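Local coordinates for protein particle-associated glycoside hydrolase (Acinetobacter phage Fri1, PDB 6C72) that is a phage tailspike that depolymerises the capsular polysaccharide of Acinetobacter baumannii, probably by hydrolysing its glycosidic bonds during virus entry, at residues Leu382-Thr387 against Gly396-Asn401. Residues are numbered along the deposited sequence; the frame is centred on the assembly and turned at random.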
loop_
_atom_site.group_PDB
_atom_site.type_symbol
_atom_site.label_atom_id
_atom_site.label_comp_id
_atom_site.label_asym_id
_atom_site.label_seq_id
_atom_site.Cartn_x
_atom_site.Cartn_y
_atom_site.Cartn_z
ATOM N N LEU A 382 21.889 -14.801 -0.828
ATOM C CA LEU A 382 20.816 -15.209 -1.736
ATOM C C LEU A 382 19.491 -14.590 -1.323
ATOM O O LEU A 382 19.133 -14.577 -0.139
ATOM C CB LEU A 382 20.649 -16.729 -1.727
ATOM C CG LEU A 382 21.825 -17.650 -2.031
ATOM C CD1 LEU A 382 21.390 -19.074 -1.758
ATOM C CD2 LEU A 382 22.314 -17.489 -3.469
ATOM N N ALA A 383 18.745 -14.093 -2.307
ATOM C CA ALA A 383 17.404 -13.616 -1.990
ATOM C C ALA A 383 16.459 -14.775 -1.676
ATOM O O ALA A 383 15.650 -14.676 -0.747
ATOM C CB ALA A 383 16.851 -12.765 -3.136
ATOM N N PHE A 384 16.555 -15.884 -2.416
ATOM C CA PHE A 384 15.648 -17.022 -2.265
ATOM C C PHE A 384 16.448 -18.303 -2.126
ATOM O O PHE A 384 17.375 -18.544 -2.906
ATOM C CB PHE A 384 14.702 -17.165 -3.460
ATOM C CG PHE A 384 13.742 -16.041 -3.597
ATOM C CD1 PHE A 384 12.542 -16.054 -2.901
ATOM C CD2 PHE A 384 14.051 -14.950 -4.395
ATOM C CE1 PHE A 384 11.647 -15.008 -3.016
ATOM C CE2 PHE A 384 13.174 -13.896 -4.510
ATOM C CZ PHE A 384 11.967 -13.921 -3.822
ATOM N N SER A 385 16.066 -19.138 -1.165
ATOM C CA SER A 385 16.669 -20.459 -0.997
ATOM C C SER A 385 15.524 -21.454 -0.825
ATOM O O SER A 385 14.907 -21.532 0.242
ATOM C CB SER A 385 17.628 -20.477 0.194
ATOM O OG SER A 385 18.383 -21.673 0.224
ATOM N N THR A 386 15.220 -22.189 -1.886
ATOM C CA THR A 386 14.133 -23.156 -1.879
ATOM C C THR A 386 14.685 -24.523 -1.501
ATOM O O THR A 386 15.379 -25.162 -2.298
ATOM C CB THR A 386 13.448 -23.195 -3.242
ATOM O OG1 THR A 386 12.976 -21.886 -3.569
ATOM C CG2 THR A 386 12.263 -24.144 -3.226
ATOM N N THR A 387 14.342 -24.998 -0.307
ATOM C CA THR A 387 14.845 -26.300 0.115
ATOM C C THR A 387 14.199 -27.423 -0.692
ATOM O O THR A 387 14.890 -28.332 -1.169
ATOM C CB THR A 387 14.580 -26.498 1.612
ATOM O OG1 THR A 387 15.050 -25.361 2.339
ATOM C CG2 THR A 387 15.295 -27.731 2.135
ATOM N N GLY A 396 4.609 -12.866 -9.223
ATOM C CA GLY A 396 4.903 -11.829 -8.268
ATOM C C GLY A 396 5.773 -10.741 -8.865
ATOM O O GLY A 396 6.047 -10.714 -10.064
ATOM N N ARG A 397 6.201 -9.854 -7.971
ATOM C CA ARG A 397 6.973 -8.667 -8.292
ATOM C C ARG A 397 8.125 -8.578 -7.303
ATOM O O ARG A 397 7.907 -8.544 -6.085
ATOM C CB ARG A 397 6.096 -7.416 -8.220
ATOM C CG ARG A 397 4.908 -7.480 -9.148
ATOM C CD ARG A 397 4.016 -6.270 -9.017
ATOM N NE ARG A 397 4.739 -5.034 -9.313
ATOM C CZ ARG A 397 4.890 -4.519 -10.536
ATOM N NH1 ARG A 397 4.372 -5.135 -11.600
ATOM N NH2 ARG A 397 5.557 -3.376 -10.697
ATOM N N PHE A 398 9.344 -8.613 -7.832
ATOM C CA PHE A 398 10.592 -8.462 -7.089
ATOM C C PHE A 398 11.204 -7.142 -7.561
ATOM O O PHE A 398 11.940 -7.101 -8.545
ATOM C CB PHE A 398 11.497 -9.654 -7.352
ATOM C CG PHE A 398 12.714 -9.708 -6.479
ATOM C CD1 PHE A 398 12.675 -10.355 -5.262
ATOM C CD2 PHE A 398 13.917 -9.161 -6.903
ATOM C CE1 PHE A 398 13.811 -10.428 -4.460
ATOM C CE2 PHE A 398 15.049 -9.237 -6.106
ATOM C CZ PHE A 398 14.992 -9.867 -4.875
ATOM N N THR A 399 10.877 -6.058 -6.863
ATOM C CA THR A 399 11.139 -4.712 -7.349
ATOM C C THR A 399 12.004 -3.912 -6.383
ATOM O O THR A 399 11.853 -4.006 -5.154
ATOM C CB THR A 399 9.827 -3.958 -7.591
ATOM O OG1 THR A 399 8.984 -4.095 -6.441
ATOM C CG2 THR A 399 9.094 -4.474 -8.848
ATOM N N ASN A 400 12.930 -3.135 -6.953
ATOM C CA ASN A 400 13.667 -2.127 -6.207
ATOM C C ASN A 400 14.406 -2.722 -5.017
ATOM O O ASN A 400 14.525 -2.086 -3.979
ATOM C CB ASN A 400 12.744 -1.005 -5.745
ATOM C CG ASN A 400 12.068 -0.310 -6.904
ATOM O OD1 ASN A 400 10.835 -0.259 -6.982
ATOM N ND2 ASN A 400 12.869 0.230 -7.821
ATOM N N ASN A 401 14.895 -3.943 -5.149
ATOM C CA ASN A 401 15.672 -4.576 -4.101
ATOM C C ASN A 401 17.146 -4.521 -4.463
ATOM O O ASN A 401 17.518 -4.334 -5.628
ATOM C CB ASN A 401 15.237 -6.031 -3.897
ATOM C CG ASN A 401 13.747 -6.156 -3.668
ATOM O OD1 ASN A 401 13.244 -5.676 -2.650
ATOM N ND2 ASN A 401 13.016 -6.786 -4.628
#
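A383 opens the contact by turning its methyl toward the ring of F398: CB of A383 sits 3.9 Å from CZ of F398, at the ring's far end. Next along the chain, F384 sends its phenyl group inward to the same partner. With CG beside the backbone N (chi1 -66°), the ring is carried so that its outer atoms CE2 and CZ do the touching. CE2 of F384 comes within 3.5 Å of CE1 of F398, and CZ of F384 lies 3.9 Å from CD1 of F398. The two side chains run past one another in opposite directions, with ring centroids 5.6 Å apart and planes inclined at 52°, too oblique for either a parallel stack or a T-shape. The backbone from A383 to T386 bonds alternately to I361 and Y413, while F398 belongs to the strand that runs parallel to 372-375. The contact thus bridges two walls of the parallel beta-helix across its interior, where V374 packs against both phenyls and F411 meets F398 edge-to-face. Within 396-401, the amide nitrogen of N401 sits over one face of F398, ND2 standing 3.3 Å above the ring centre; hydrogen bonds from ND2 to V374 O and between OD1 and C377 N fix how that amide is turned. No hydrogen bond links 382-387 to 396-401: three buried residues meet through carbon alone, an apolar, non-directional hold that probably rests on excluding water.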